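Local coordinates for protein PfkB family carbohydrate kinase (Listeria grayi DSM 20601, PDB 4GM6) that probably acts as a kinase of the PfkB carbohydrate kinase family, transferring a phosphate group to a sugar or a related small molecule, at residues T99-D107 and H137-L147; L168-K179 and A204-V212. All blocks are in the same frame, centred on the assembly; numbering follows the deposited sequence.

Contact 1: residues T99-D107 and H137-L147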
ATOM      1  N   THR C  99      30.457   2.291  13.443  1.00 48.78           N
ATOM      2  CA  THR C  99      30.257   0.842  13.476  1.00 51.67           C
ATOM      3  C   THR C  99      31.543   0.036  13.721  1.00 51.48           C
ATOM      4  O   THR C  99      31.517  -1.197  13.762  1.00 52.44           O
ATOM      5  CB  THR C  99      29.571   0.339  12.185  1.00 45.99           C
ATOM      6  OG1 THR C  99      30.382   0.672  11.053  1.00 48.42           O
ATOM      7  CG2 THR C  99      28.191   0.981  12.020  1.00 43.87           C
ATOM      8  N   ALA C 100      32.669   0.721  13.875  1.00 53.55           N
ATOM      9  CA  ALA C 100      33.947   0.035  14.073  1.00 59.51           C
ATOM     10  C   ALA C 100      33.926  -1.026  15.182  1.00 63.23           C
ATOM     11  O   ALA C 100      34.757  -1.930  15.191  1.00 61.94           O
ATOM     12  CB  ALA C 100      35.068   1.044  14.339  1.00 59.23           C
ATOM     13  N   PHE C 101      33.004  -0.908  16.133  1.00 58.72           N
ATOM     14  CA  PHE C 101      32.987  -1.837  17.264  1.00 57.65           C
ATOM     15  C   PHE C 101      31.797  -2.796  17.226  1.00 61.56           C
ATOM     16  O   PHE C 101      31.470  -3.432  18.228  1.00 55.20           O
ATOM     17  CB  PHE C 101      33.076  -1.082  18.605  1.00 59.57           C
ATOM     18  CG  PHE C 101      34.335  -0.262  18.757  1.00 65.39           C
ATOM     19  CD1 PHE C 101      35.452  -0.784  19.398  1.00 66.82           C
ATOM     20  CD2 PHE C 101      34.408   1.027  18.246  1.00 68.34           C
ATOM     21  CE1 PHE C 101      36.608  -0.039  19.528  1.00 64.95           C
ATOM     22  CE2 PHE C 101      35.566   1.776  18.368  1.00 69.65           C
ATOM     23  CZ  PHE C 101      36.668   1.243  19.014  1.00 74.95           C
ATOM     24  N   VAL C 102      31.153  -2.892  16.064  1.00 49.66           N
ATOM     25  CA  VAL C 102      30.119  -3.884  15.847  1.00 49.74           C
ATOM     26  C   VAL C 102      30.847  -5.189  15.561  1.00 58.42           C
ATOM     27  O   VAL C 102      31.766  -5.226  14.741  1.00 57.10           O
ATOM     28  CB  VAL C 102      29.206  -3.526  14.642  1.00 56.59           C
ATOM     29  CG1 VAL C 102      28.255  -4.673  14.310  1.00 44.14           C
ATOM     30  CG2 VAL C 102      28.412  -2.244  14.910  1.00 40.64           C
ATOM     31  N   VAL C 103      30.459  -6.253  16.251  1.00 55.14           N
ATOM     32  CA  VAL C 103      31.107  -7.553  16.062  1.00 58.57           C
ATOM     33  C   VAL C 103      30.130  -8.517  15.387  1.00 59.37           C
ATOM     34  O   VAL C 103      28.955  -8.588  15.773  1.00 47.70           O
ATOM     35  CB  VAL C 103      31.582  -8.154  17.396  1.00 58.71           C
ATOM     36  CG1 VAL C 103      32.079  -9.575  17.183  1.00 68.90           C
ATOM     37  CG2 VAL C 103      32.677  -7.295  18.023  1.00 51.38           C
ATOM     38  N   GLU C 104      30.607  -9.236  14.372  1.00 55.70           N
ATOM     39  CA  GLU C 104      29.763 -10.193  13.645  1.00 55.62           C
ATOM     40  C   GLU C 104      29.926 -11.590  14.239  1.00 54.20           C
ATOM     41  O   GLU C 104      31.026 -12.108  14.295  1.00 50.71           O
ATOM     42  CB  GLU C 104      30.149 -10.242  12.164  1.00 57.72           C
ATOM     43  CG  GLU C 104      30.116  -8.908  11.441  1.00 64.71           C
ATOM     44  CD  GLU C 104      29.883  -9.070   9.945  1.00 57.44           C
ATOM     45  OE1 GLU C 104      30.634  -9.816   9.299  1.00 69.38           O
ATOM     46  OE2 GLU C 104      28.943  -8.451   9.412  1.00 67.38           O
ATOM     47  N   ALA C 105      28.836 -12.200  14.683  1.00 49.14           N
ATOM     48  CA  ALA C 105      28.912 -13.560  15.216  1.00 52.23           C
ATOM     49  C   ALA C 105      27.520 -14.128  15.479  1.00 51.50           C
ATOM     50  O   ALA C 105      26.526 -13.387  15.470  1.00 46.03           O
ATOM     51  CB  ALA C 105      29.747 -13.590  16.487  1.00 54.73           C
ATOM     52  N   GLY C 106      27.452 -15.441  15.702  1.00 45.22           N
ATOM     53  CA  GLY C 106      26.177 -16.108  15.976  1.00 45.68           C
ATOM     54  C   GLY C 106      25.266 -16.255  14.762  1.00 48.66           C
ATOM     55  O   GLY C 106      25.719 -16.125  13.623  1.00 48.96           O
ATOM     56  N   ASP C 107      23.977 -16.485  15.018  1.00 46.36           N
ATOM     57  CA  ASP C 107      23.052 -17.035  14.018  1.00 47.19           C
ATOM     58  C   ASP C 107      21.848 -16.185  13.669  1.00 47.98           C
ATOM     59  O   ASP C 107      21.156 -16.468  12.679  1.00 43.22           O
ATOM     60  CB  ASP C 107      22.493 -18.367  14.514  1.00 52.37           C
ATOM     61  CG  ASP C 107      23.532 -19.462  14.552  1.00 77.11           C
ATOM     62  OD1 ASP C 107      24.363 -19.544  13.617  1.00 85.25           O
ATOM     63  OD2 ASP C 107      23.504 -20.248  15.522  1.00 64.92           O
ATOM     64  N   HIS C 137      26.267 -14.153  23.013  1.00 56.64           N
ATOM     65  CA  HIS C 137      27.677 -13.821  22.873  1.00 55.91           C
ATOM     66  C   HIS C 137      28.388 -14.005  24.208  1.00 57.79           C
ATOM     67  O   HIS C 137      27.873 -13.602  25.252  1.00 61.37           O
ATOM     68  CB  HIS C 137      27.840 -12.390  22.350  1.00 56.39           C
ATOM     69  CG  HIS C 137      29.187 -12.115  21.756  1.00 62.96           C
ATOM     70  ND1 HIS C 137      29.577 -12.615  20.531  1.00 53.78           N
ATOM     71  CD2 HIS C 137      30.237 -11.398  22.223  1.00 60.57           C
ATOM     72  CE1 HIS C 137      30.805 -12.211  20.265  1.00 59.88           C
ATOM     73  NE2 HIS C 137      31.231 -11.473  21.277  1.00 64.06           N
ATOM     74  N   LYS C 138      29.564 -14.623  24.169  1.00 63.64           N
ATOM     75  CA  LYS C 138      30.333 -14.907  25.390  1.00 71.91           C
ATOM     76  C   LYS C 138      31.803 -14.585  25.199  1.00 69.79           C
ATOM     77  O   LYS C 138      32.659 -15.091  25.928  1.00 74.80           O
ATOM     78  CB  LYS C 138      30.196 -16.381  25.798  1.00 71.68           C
ATOM     79  CG  LYS C 138      28.758 -16.831  25.993  1.00113.97           C
ATOM     80  CD  LYS C 138      28.616 -17.825  27.134  1.00101.84           C
ATOM     81  CE  LYS C 138      27.149 -18.004  27.503  1.00105.92           C
ATOM     82  NZ  LYS C 138      26.431 -16.702  27.669  1.00 75.70           N
ATOM     83  N   SER C 139      32.102 -13.746  24.220  1.00 72.29           N
ATOM     84  CA  SER C 139      33.486 -13.518  23.836  1.00 74.20           C
ATOM     85  C   SER C 139      33.886 -12.060  24.047  1.00 66.01           C
ATOM     86  O   SER C 139      33.131 -11.161  23.719  1.00 59.91           O
ATOM     87  CB  SER C 139      33.690 -13.934  22.375  1.00 64.53           C
ATOM     88  OG  SER C 139      35.071 -14.013  22.080  1.00 71.42           O
ATOM     89  N   MET C 140      35.069 -11.823  24.604  1.00 81.55           N
ATOM     90  CA  MET C 140      35.539 -10.454  24.807  1.00 82.05           C
ATOM     91  C   MET C 140      36.287  -9.942  23.576  1.00 79.61           C
ATOM     92  O   MET C 140      37.509 -10.060  23.485  1.00 81.95           O
ATOM     93  CB  MET C 140      36.426 -10.360  26.054  1.00 97.99           C
ATOM     94  CG  MET C 140      36.249  -9.055  26.813  1.00129.77           C
ATOM     95  SD  MET C 140      36.512  -7.590  25.786  1.00104.33           S
ATOM     96  CE  MET C 140      38.308  -7.508  25.823  1.00106.14           C
ATOM     97  N   ASP C 141      35.543  -9.358  22.639  1.00 67.90           N
ATOM     98  CA  ASP C 141      36.079  -8.994  21.326  1.00 66.74           C
ATOM     99  C   ASP C 141      36.294  -7.497  21.151  1.00 65.45           C
ATOM    100  O   ASP C 141      36.369  -7.005  20.027  1.00 80.35           O
ATOM    101  CB  ASP C 141      35.157  -9.520  20.223  1.00 63.93           C
ATOM    102  CG  ASP C 141      34.974 -11.013  20.301  1.00 64.82           C
ATOM    103  OD1 ASP C 141      35.968 -11.705  20.565  1.00 71.30           O
ATOM    104  OD2 ASP C 141      33.845 -11.498  20.113  1.00 67.08           O
ATOM    105  N   TRP C 142      36.407  -6.777  22.260  1.00 77.18           N
ATOM    106  CA  TRP C 142      36.587  -5.331  22.207  1.00 69.88           C
ATOM    107  C   TRP C 142      37.874  -4.872  22.887  1.00 81.22           C
ATOM    108  O   TRP C 142      38.087  -5.122  24.074  1.00 76.41           O
ATOM    109  CB  TRP C 142      35.394  -4.630  22.847  1.00 64.07           C
ATOM    110  CG  TRP C 142      34.119  -4.855  22.099  1.00 57.79           C
ATOM    111  CD1 TRP C 142      33.644  -4.120  21.060  1.00 54.96           C
ATOM    112  CD2 TRP C 142      33.167  -5.903  22.324  1.00 59.94           C
ATOM    113  NE1 TRP C 142      32.444  -4.636  20.624  1.00 54.89           N
ATOM    114  CE2 TRP C 142      32.131  -5.735  21.383  1.00 56.13           C
ATOM    115  CE3 TRP C 142      33.090  -6.966  23.234  1.00 64.27           C
ATOM    116  CZ2 TRP C 142      31.025  -6.588  21.325  1.00 59.21           C
ATOM    117  CZ3 TRP C 142      32.001  -7.815  23.173  1.00 65.33           C
ATOM    118  CH2 TRP C 142      30.979  -7.621  22.223  1.00 65.36           C
ATOM    119  N   ASP C 143      38.726  -4.192  22.126  1.00 81.33           N
ATOM    120  CA  ASP C 143      39.888  -3.531  22.691  1.00 76.76           C
ATOM    121  C   ASP C 143      39.444  -2.269  23.429  1.00 76.90           C
ATOM    122  O   ASP C 143      39.064  -1.281  22.806  1.00 80.47           O
ATOM    123  CB  ASP C 143      40.900  -3.194  21.594  1.00 84.17           C
ATOM    124  CG  ASP C 143      42.216  -2.672  22.158  1.00 85.40           C
ATOM    125  OD1 ASP C 143      42.244  -1.496  22.583  1.00 78.35           O
ATOM    126  OD2 ASP C 143      43.215  -3.432  22.176  1.00100.49           O
ATOM    127  N   LEU C 144      39.500  -2.305  24.760  1.00 77.54           N
ATOM    128  CA  LEU C 144      38.915  -1.241  25.586  1.00 79.81           C
ATOM    129  C   LEU C 144      39.577   0.127  25.413  1.00 78.20           C
ATOM    130  O   LEU C 144      38.886   1.141  25.313  1.00 75.52           O
ATOM    131  CB  LEU C 144      38.884  -1.644  27.066  1.00 85.76           C
ATOM    132  CG  LEU C 144      37.897  -2.753  27.447  1.00 87.58           C
ATOM    133  CD1 LEU C 144      37.811  -2.913  28.958  1.00101.02           C
ATOM    134  CD2 LEU C 144      36.521  -2.480  26.861  1.00 89.98           C
ATOM    135  N   SER C 145      40.907   0.158  25.386  1.00 79.39           N
ATOM    136  CA  SER C 145      41.630   1.406  25.148  1.00 87.96           C
ATOM    137  C   SER C 145      41.151   2.095  23.862  1.00 84.82           C
ATOM    138  O   SER C 145      41.142   3.324  23.770  1.00 92.17           O
ATOM    139  CB  SER C 145      43.154   1.175  25.124  1.00 77.34           C
ATOM    140  OG  SER C 145      43.510  -0.026  24.443  1.00 83.98           O
ATOM    141  N   GLU C 146      40.748   1.300  22.876  1.00 83.87           N
ATOM    142  CA  GLU C 146      40.266   1.850  21.616  1.00 82.99           C
ATOM    143  C   GLU C 146      38.789   2.207  21.734  1.00 76.93           C
ATOM    144  O   GLU C 146      38.326   3.211  21.182  1.00 77.35           O
ATOM    145  CB  GLU C 146      40.497   0.861  20.468  1.00 81.22           C
ATOM    146  CG  GLU C 146      41.954   0.445  20.308  1.00 84.91           C
ATOM    147  CD  GLU C 146      42.890   1.638  20.314  1.00125.72           C
ATOM    148  OE1 GLU C 146      44.062   1.488  20.733  1.00128.35           O
ATOM    149  OE2 GLU C 146      42.444   2.734  19.908  1.00125.66           O
ATOM    150  N   LEU C 147      38.054   1.384  22.475  1.00 71.67           N
ATOM    151  CA  LEU C 147      36.618   1.570  22.629  1.00 67.05           C
ATOM    152  C   LEU C 147      36.308   2.826  23.433  1.00 82.92           C
ATOM    153  O   LEU C 147      35.278   3.483  23.210  1.00 66.70           O
ATOM    154  CB  LEU C 147      35.994   0.356  23.325  1.00 63.18           C
ATOM    155  CG  LEU C 147      34.487   0.451  23.577  1.00 63.57           C
ATOM    156  CD1 LEU C 147      33.742   0.454  22.253  1.00 59.87           C
ATOM    157  CD2 LEU C 147      34.006  -0.690  24.458  1.00 64.82           C
TER
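Trp-142 reaches across to the outermost strand of the large sheet and spends its indole N-H on the backbone of Phe-101. Its NE1 lies 2.9 Å from Phe-101 O and the N-H...O angle is 159°. The oxygen sits at the edge of the indole, almost in the ring plane, while the donor is tilted 17° from the carbonyl plane; together with the packing around the ring, this bond helps set the turn of the indole against the strand.

Packing contacts flank it. Val-103 CG2 sits above the indole plane near its rim, 3.7 Å from Trp-142 CE2; with CG1 anti to the backbone N (chi1 173°), the other methyl is left for Asp-141 OD2. Phe-101 serves the helical end of 137-147: Leu-147 CD1 stands over one face of its ring, 3.8 Å from the centroid, in a CH-pi contact, and the CZ rim approaches Glu-146 O at 3.4 Å. Ala-105 CB meets the edge of the His-137 ring more distantly.

Polar bonds within 137-147 shape the partner surface. Asp-141 OD1 accepts from Ser-139 OG, and its OD2 receives a weak bond from His-137 NE2. Asp-143 N-caps helix 144-147, its OD1 taking both Ser-145 OG and Glu-146 N.

Strand 97-104 pairs with strand 73-79, and Trp-142 also touches Ala-76 and Val-78 there. With one hydrogen bond crossing and the rest van der Waals packing, 137-147, a loop running into a short helix, docks on the border strand mainly through side chains and adds no further strand to the sheet.

Contact 2: residues L168-K179 and A204-V212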
ATOM      1  N   LEU C 168      26.135  -8.757  32.051  1.00 59.63           N
ATOM      2  CA  LEU C 168      26.164  -8.078  33.340  1.00 71.16           C
ATOM      3  C   LEU C 168      27.607  -7.781  33.726  1.00 60.81           C
ATOM      4  O   LEU C 168      27.950  -6.631  34.024  1.00 64.30           O
ATOM      5  CB  LEU C 168      25.486  -8.921  34.438  1.00 63.95           C
ATOM      6  CG  LEU C 168      25.644  -8.415  35.888  1.00 74.45           C
ATOM      7  CD1 LEU C 168      25.141  -6.975  36.070  1.00 59.92           C
ATOM      8  CD2 LEU C 168      24.930  -9.362  36.842  1.00 71.78           C
ATOM      9  N   GLU C 169      28.453  -8.813  33.705  1.00 64.14           N
ATOM     10  CA  GLU C 169      29.845  -8.665  34.164  1.00 71.19           C
ATOM     11  C   GLU C 169      30.708  -7.940  33.138  1.00 75.41           C
ATOM     12  O   GLU C 169      31.730  -7.349  33.486  1.00 68.33           O
ATOM     13  CB  GLU C 169      30.484 -10.017  34.482  1.00 68.03           C
ATOM     14  CG  GLU C 169      29.664 -10.925  35.381  1.00 73.10           C
ATOM     15  CD  GLU C 169      30.450 -12.164  35.778  1.00 83.32           C
ATOM     16  OE1 GLU C 169      31.155 -12.740  34.913  1.00 81.33           O
ATOM     17  OE2 GLU C 169      30.369 -12.558  36.960  1.00 96.62           O
ATOM     18  N   MET C 170      30.310  -8.006  31.870  1.00 60.52           N
ATOM     19  CA  MET C 170      31.009  -7.259  30.837  1.00 73.48           C
ATOM     20  C   MET C 170      30.762  -5.749  30.985  1.00 65.55           C
ATOM     21  O   MET C 170      31.699  -4.944  30.902  1.00 64.07           O
ATOM     22  CB  MET C 170      30.575  -7.743  29.452  1.00 81.76           C
ATOM     23  CG  MET C 170      31.309  -7.077  28.306  1.00 89.94           C
ATOM     24  SD  MET C 170      33.067  -7.447  28.363  1.00 96.62           S
ATOM     25  CE  MET C 170      33.601  -6.768  26.792  1.00144.77           C
ATOM     26  N   VAL C 171      29.500  -5.368  31.192  1.00 61.85           N
ATOM     27  CA  VAL C 171      29.164  -3.966  31.428  1.00 60.28           C
ATOM     28  C   VAL C 171      29.882  -3.452  32.681  1.00 63.84           C
ATOM     29  O   VAL C 171      30.432  -2.349  32.691  1.00 68.17           O
ATOM     30  CB  VAL C 171      27.634  -3.747  31.523  1.00 57.44           C
ATOM     31  CG1 VAL C 171      27.306  -2.286  31.816  1.00 52.61           C
ATOM     32  CG2 VAL C 171      26.958  -4.178  30.233  1.00 54.73           C
ATOM     33  N   VAL C 172      29.918  -4.262  33.732  1.00 58.34           N
ATOM     34  CA  VAL C 172      30.636  -3.860  34.943  1.00 68.61           C
ATOM     35  C   VAL C 172      32.128  -3.629  34.668  1.00 82.84           C
ATOM     36  O   VAL C 172      32.710  -2.638  35.166  1.00 80.70           O
ATOM     37  CB  VAL C 172      30.412  -4.856  36.105  1.00 63.18           C
ATOM     38  CG1 VAL C 172      31.348  -4.566  37.292  1.00 65.67           C
ATOM     39  CG2 VAL C 172      28.948  -4.815  36.527  1.00 65.36           C
ATOM     40  N   LYS C 173      32.747  -4.517  33.868  1.00 79.19           N
ATOM     41  CA  LYS C 173      34.187  -4.385  33.595  1.00 84.25           C
ATOM     42  C   LYS C 173      34.481  -3.123  32.791  1.00 73.89           C
ATOM     43  O   LYS C 173      35.512  -2.495  32.943  1.00 72.95           O
ATOM     44  CB  LYS C 173      34.743  -5.606  32.856  1.00 91.66           C
ATOM     45  CG  LYS C 173      34.855  -6.875  33.674  1.00 91.60           C
ATOM     46  CD  LYS C 173      35.342  -8.027  32.800  1.00109.83           C
ATOM     47  CE  LYS C 173      35.105  -9.386  33.458  1.00101.33           C
ATOM     48  NZ  LYS C 173      36.009  -9.614  34.624  1.00111.04           N
ATOM     49  N   ILE C 174      33.560  -2.755  31.904  1.00 62.56           N
ATOM     50  CA  ILE C 174      33.759  -1.589  31.022  1.00 73.15           C
ATOM     51  C   ILE C 174      33.601  -0.281  31.773  1.00 65.40           C
ATOM     52  O   ILE C 174      34.543   0.579  31.754  1.00 76.02           O
ATOM     53  CB  ILE C 174      32.802  -1.590  29.823  1.00 74.20           C
ATOM     54  CG1 ILE C 174      32.926  -2.915  29.081  1.00 95.84           C
ATOM     55  CG2 ILE C 174      33.079  -0.400  28.901  1.00 84.19           C
ATOM     56  CD1 ILE C 174      34.366  -3.282  28.704  1.00105.09           C
ATOM     57  N   ILE C 175      32.438  -0.132  32.468  1.00 63.99           N
ATOM     58  CA  ILE C 175      32.240   0.992  33.369  1.00 67.54           C
ATOM     59  C   ILE C 175      33.452   1.195  34.302  1.00 64.42           C
ATOM     60  O   ILE C 175      33.876   2.325  34.498  1.00 75.39           O
ATOM     61  CB  ILE C 175      30.968   0.806  34.221  1.00 70.31           C
ATOM     62  CG1 ILE C 175      29.725   0.844  33.328  1.00 64.26           C
ATOM     63  CG2 ILE C 175      30.900   1.870  35.319  1.00 70.82           C
ATOM     64  CD1 ILE C 175      28.495   0.200  33.947  1.00 66.95           C
ATOM     65  N   ARG C 176      33.987   0.134  34.900  1.00 72.74           N
ATOM     66  CA  ARG C 176      35.161   0.292  35.769  1.00 79.91           C
ATOM     67  C   ARG C 176      36.377   0.797  35.019  1.00 86.76           C
ATOM     68  O   ARG C 176      37.024   1.707  35.473  1.00 96.92           O
ATOM     69  CB  ARG C 176      35.486  -0.992  36.526  1.00 99.11           C
ATOM     70  CG  ARG C 176      34.577  -1.255  37.701  1.00 83.44           C
ATOM     71  CD  ARG C 176      34.947  -2.512  38.426  1.00 98.45           C
ATOM     72  NE  ARG C 176      33.895  -2.936  39.330  1.00106.58           N
ATOM     73  CZ  ARG C 176      33.666  -4.196  39.648  1.00112.38           C
ATOM     74  NH1 ARG C 176      34.408  -5.147  39.131  1.00108.36           N
ATOM     75  NH2 ARG C 176      32.689  -4.507  40.466  1.00113.72           N
ATOM     76  N   GLU C 177      36.651   0.261  33.840  1.00 78.00           N
ATOM     77  CA  GLU C 177      37.769   0.758  33.047  1.00 81.46           C
ATOM     78  C   GLU C 177      37.461   2.224  32.723  1.00 74.38           C
ATOM     79  O   GLU C 177      38.282   3.127  32.940  1.00 81.28           O
ATOM     80  CB  GLU C 177      37.936  -0.077  31.766  1.00 76.85           C
ATOM     81  CG  GLU C 177      38.975   0.457  30.795  1.00 80.29           C
ATOM     82  CD  GLU C 177      40.425   0.181  31.211  1.00106.09           C
ATOM     83  OE1 GLU C 177      40.698   0.027  32.442  1.00 94.78           O
ATOM     84  OE2 GLU C 177      41.299   0.125  30.296  1.00104.57           O
ATOM     85  N   ALA C 178      36.246   2.459  32.207  1.00 73.66           N
ATOM     86  CA  ALA C 178      35.796   3.841  31.881  1.00 70.64           C
ATOM     87  C   ALA C 178      36.040   4.845  33.103  1.00 71.77           C
ATOM     88  O   ALA C 178      36.725   5.914  32.945  1.00 79.56           O
ATOM     89  CB  ALA C 178      34.291   3.896  31.438  1.00 67.87           C
ATOM     90  N   LYS C 179      35.536   4.475  34.290  1.00 77.14           N
ATOM     91  CA  LYS C 179      35.662   5.325  35.477  1.00 84.24           C
ATOM     92  C   LYS C 179      37.132   5.676  35.832  1.00 99.39           C
ATOM     93  O   LYS C 179      37.430   6.816  36.221  1.00 89.18           O
ATOM     94  CB  LYS C 179      34.939   4.709  36.671  1.00 83.77           C
ATOM     95  CG  LYS C 179      33.428   4.985  36.682  1.00 86.28           C
ATOM     96  CD  LYS C 179      32.710   4.220  37.793  1.00 89.98           C
ATOM     97  CE  LYS C 179      33.187   4.689  39.181  1.00 97.30           C
ATOM     98  NZ  LYS C 179      32.788   6.099  39.519  1.00 86.00           N
ATOM     99  N   ALA C 204      21.265  -7.219  40.570  1.00 69.36           N
ATOM    100  CA  ALA C 204      22.085  -6.670  39.491  1.00 76.71           C
ATOM    101  C   ALA C 204      22.210  -5.154  39.628  1.00 76.25           C
ATOM    102  O   ALA C 204      23.324  -4.593  39.576  1.00 73.36           O
ATOM    103  CB  ALA C 204      21.481  -7.017  38.135  1.00 64.70           C
ATOM    104  N   TYR C 205      21.051  -4.494  39.780  1.00 72.85           N
ATOM    105  CA  TYR C 205      21.049  -3.042  39.951  1.00 81.00           C
ATOM    106  C   TYR C 205      21.955  -2.611  41.120  1.00 77.16           C
ATOM    107  O   TYR C 205      22.640  -1.582  41.048  1.00 76.72           O
ATOM    108  CB  TYR C 205      19.615  -2.515  40.135  1.00 64.01           C
ATOM    109  CG  TYR C 205      18.758  -2.551  38.882  1.00 62.22           C
ATOM    110  CD1 TYR C 205      19.258  -2.106  37.663  1.00 65.13           C
ATOM    111  CD2 TYR C 205      17.440  -3.003  38.919  1.00 58.69           C
ATOM    112  CE1 TYR C 205      18.484  -2.130  36.517  1.00 57.78           C
ATOM    113  CE2 TYR C 205      16.656  -3.025  37.770  1.00 55.45           C
ATOM    114  CZ  TYR C 205      17.186  -2.590  36.573  1.00 53.86           C
ATOM    115  OH  TYR C 205      16.417  -2.595  35.419  1.00 59.54           O
ATOM    116  N   GLN C 206      21.978  -3.396  42.193  1.00 70.89           N
ATOM    117  CA  GLN C 206      22.798  -3.031  43.349  1.00 80.84           C
ATOM    118  C   GLN C 206      24.293  -3.022  43.029  1.00 80.85           C
ATOM    119  O   GLN C 206      25.070  -2.325  43.725  1.00 79.52           O
ATOM    120  CB  GLN C 206      22.498  -3.923  44.556  1.00 81.50           C
ATOM    121  CG  GLN C 206      21.131  -3.644  45.170  1.00 90.04           C
ATOM    122  CD  GLN C 206      20.867  -4.494  46.397  1.00107.66           C
ATOM    123  OE1 GLN C 206      21.173  -5.688  46.415  1.00128.38           O
ATOM    124  NE2 GLN C 206      20.294  -3.882  47.434  1.00 92.25           N
ATOM    125  N   GLN C 207      24.688  -3.763  41.949  1.00 77.72           N
ATOM    126  CA  GLN C 207      26.074  -3.744  41.513  1.00 85.97           C
ATOM    127  C   GLN C 207      26.372  -2.517  40.641  1.00 74.30           C
ATOM    128  O   GLN C 207      27.447  -1.942  40.722  1.00 84.79           O
ATOM    129  CB  GLN C 207      26.429  -5.016  40.712  1.00 82.47           C
ATOM    130  CG  GLN C 207      26.082  -6.322  41.438  1.00118.63           C
ATOM    131  CD  GLN C 207      26.346  -7.532  40.567  1.00108.25           C
ATOM    132  OE1 GLN C 207      27.374  -7.611  39.894  1.00102.16           O
ATOM    133  NE2 GLN C 207      25.414  -8.478  40.572  1.00 94.99           N
ATOM    134  N   LEU C 208      25.416  -2.122  39.803  1.00 66.97           N
ATOM    135  CA  LEU C 208      25.599  -0.998  38.856  1.00 64.68           C
ATOM    136  C   LEU C 208      25.521   0.369  39.503  1.00 72.79           C
ATOM    137  O   LEU C 208      26.409   1.173  39.308  1.00 72.80           O
ATOM    138  CB  LEU C 208      24.577  -1.042  37.715  1.00 73.77           C
ATOM    139  CG  LEU C 208      24.793  -2.167  36.759  1.00 90.50           C
ATOM    140  CD1 LEU C 208      25.783  -1.753  35.680  1.00 79.08           C
ATOM    141  CD2 LEU C 208      25.248  -3.492  37.458  1.00 72.65           C
ATOM    142  N   LEU C 209      24.461   0.619  40.279  1.00 67.97           N
ATOM    143  CA  LEU C 209      24.171   1.973  40.821  1.00 80.83           C
ATOM    144  C   LEU C 209      25.319   2.712  41.550  1.00 85.38           C
ATOM    145  O   LEU C 209      25.541   3.900  41.309  1.00 81.76           O
ATOM    146  CB  LEU C 209      22.923   1.967  41.730  1.00 85.32           C
ATOM    147  CG  LEU C 209      21.624   1.608  40.991  1.00 75.94           C
ATOM    148  CD1 LEU C 209      20.466   1.523  41.977  1.00 79.30           C
ATOM    149  CD2 LEU C 209      21.314   2.605  39.880  1.00 69.51           C
ATOM    150  N   PRO C 210      26.031   2.023  42.440  1.00 76.82           N
ATOM    151  CA  PRO C 210      27.194   2.692  43.125  1.00 77.74           C
ATOM    152  C   PRO C 210      28.200   3.264  42.123  1.00 74.85           C
ATOM    153  O   PRO C 210      29.062   4.090  42.483  1.00 78.68           O
ATOM    154  CB  PRO C 210      27.809   1.553  43.883  1.00 78.98           C
ATOM    155  CG  PRO C 210      26.680   0.586  44.117  1.00 79.56           C
ATOM    156  CD  PRO C 210      25.760   0.656  42.913  1.00 72.94           C
ATOM    157  N   LEU C 211      28.063   2.831  40.868  1.00 76.14           N
ATOM    158  CA  LEU C 211      28.988   3.178  39.790  1.00 80.01           C
ATOM    159  C   LEU C 211      28.485   4.234  38.807  1.00 71.09           C
ATOM    160  O   LEU C 211      29.179   4.542  37.824  1.00 76.95           O
ATOM    161  CB  LEU C 211      29.304   1.921  38.962  1.00 68.24           C
ATOM    162  CG  LEU C 211      30.161   0.852  39.614  1.00 70.81           C
ATOM    163  CD1 LEU C 211      30.698  -0.068  38.520  1.00 74.32           C
ATOM    164  CD2 LEU C 211      31.304   1.503  40.409  1.00 71.60           C
ATOM    165  N   VAL C 212      27.275   4.771  39.040  1.00 70.09           N
ATOM    166  CA  VAL C 212      26.630   5.669  38.060  1.00 63.82           C
ATOM    167  C   VAL C 212      26.698   7.184  38.386  1.00 70.53           C
ATOM    168  O   VAL C 212      26.645   7.597  39.553  1.00 69.83           O
ATOM    169  CB  VAL C 212      25.161   5.258  37.835  1.00 61.56           C
ATOM    170  CG1 VAL C 212      24.454   6.277  36.941  1.00 62.01           C
ATOM    171  CG2 VAL C 212      25.079   3.846  37.235  1.00 61.37           C
TER
HETATM  172  O   HOH W   1      30.690   6.715  37.946  1.00 55.78           O
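Leu-208 is the knob of this interface, seated in a hole formed by Leu-168, Val-171, Val-172 and Ile-175. Its two methyls divide the work: CD2 lies 3.8 Å from Leu-168 CD1 and also meets Val-172 CG2, while CD1 is 3.8 Å from Ile-175 CD1 and more loosely near Val-171 CG1. Ile-161, from helix 158-163, touches both Leu-168 and Leu-208 and extends this apolar core. The axes of 168-179 and 204-208 run nearly parallel, 10° apart and 11.0 Å at closest approach, as expected of neighbouring helices in the ribokinase-like alpha/beta fold of PfkB kinases, where strand 184-188 lies between them in the chain.

Toward solvent the packing changes character. Leu-211 still presses CD1 to within 3.7 Å of Ile-175 CG2, but its outer neighbours are the aliphatic parts of long polar chains: Arg-176 CG, and Lys-179 CE 3.9 Å from Leu-211 CD2. Bends at chi3 and chi4 (64° and 68°) fold the lysine back, and a water accepts from Lys-179 NZ at 2.7 Å while donating to Leu-211 O. Near Leu-168, the exposed Gln-207 brings its NE2 only to 3.9 Å from Leu-168 CD2.

Helix 165-180 is the shared element: one side of it packs in contact 2 on helix 198-208, and another receives the loop and short helix of 137-147 from contact 1. The two centres are 18 Å apart, yet side chains bridge them. Met-170 CE lies 3.6 Å from Trp-142 CE3 and also approaches Met-140 SD, while Leu-144 packs on Ile-174 and sets its CD1 4.0 Å from Glu-177 CB. In sequence, contact 1 closes before contact 2 opens. Together they illustrate layered alpha/beta packing, running from border strand 97-104 through 137-147 to two successive helices. Both contacts are structural packing, with no site residue assigned to either.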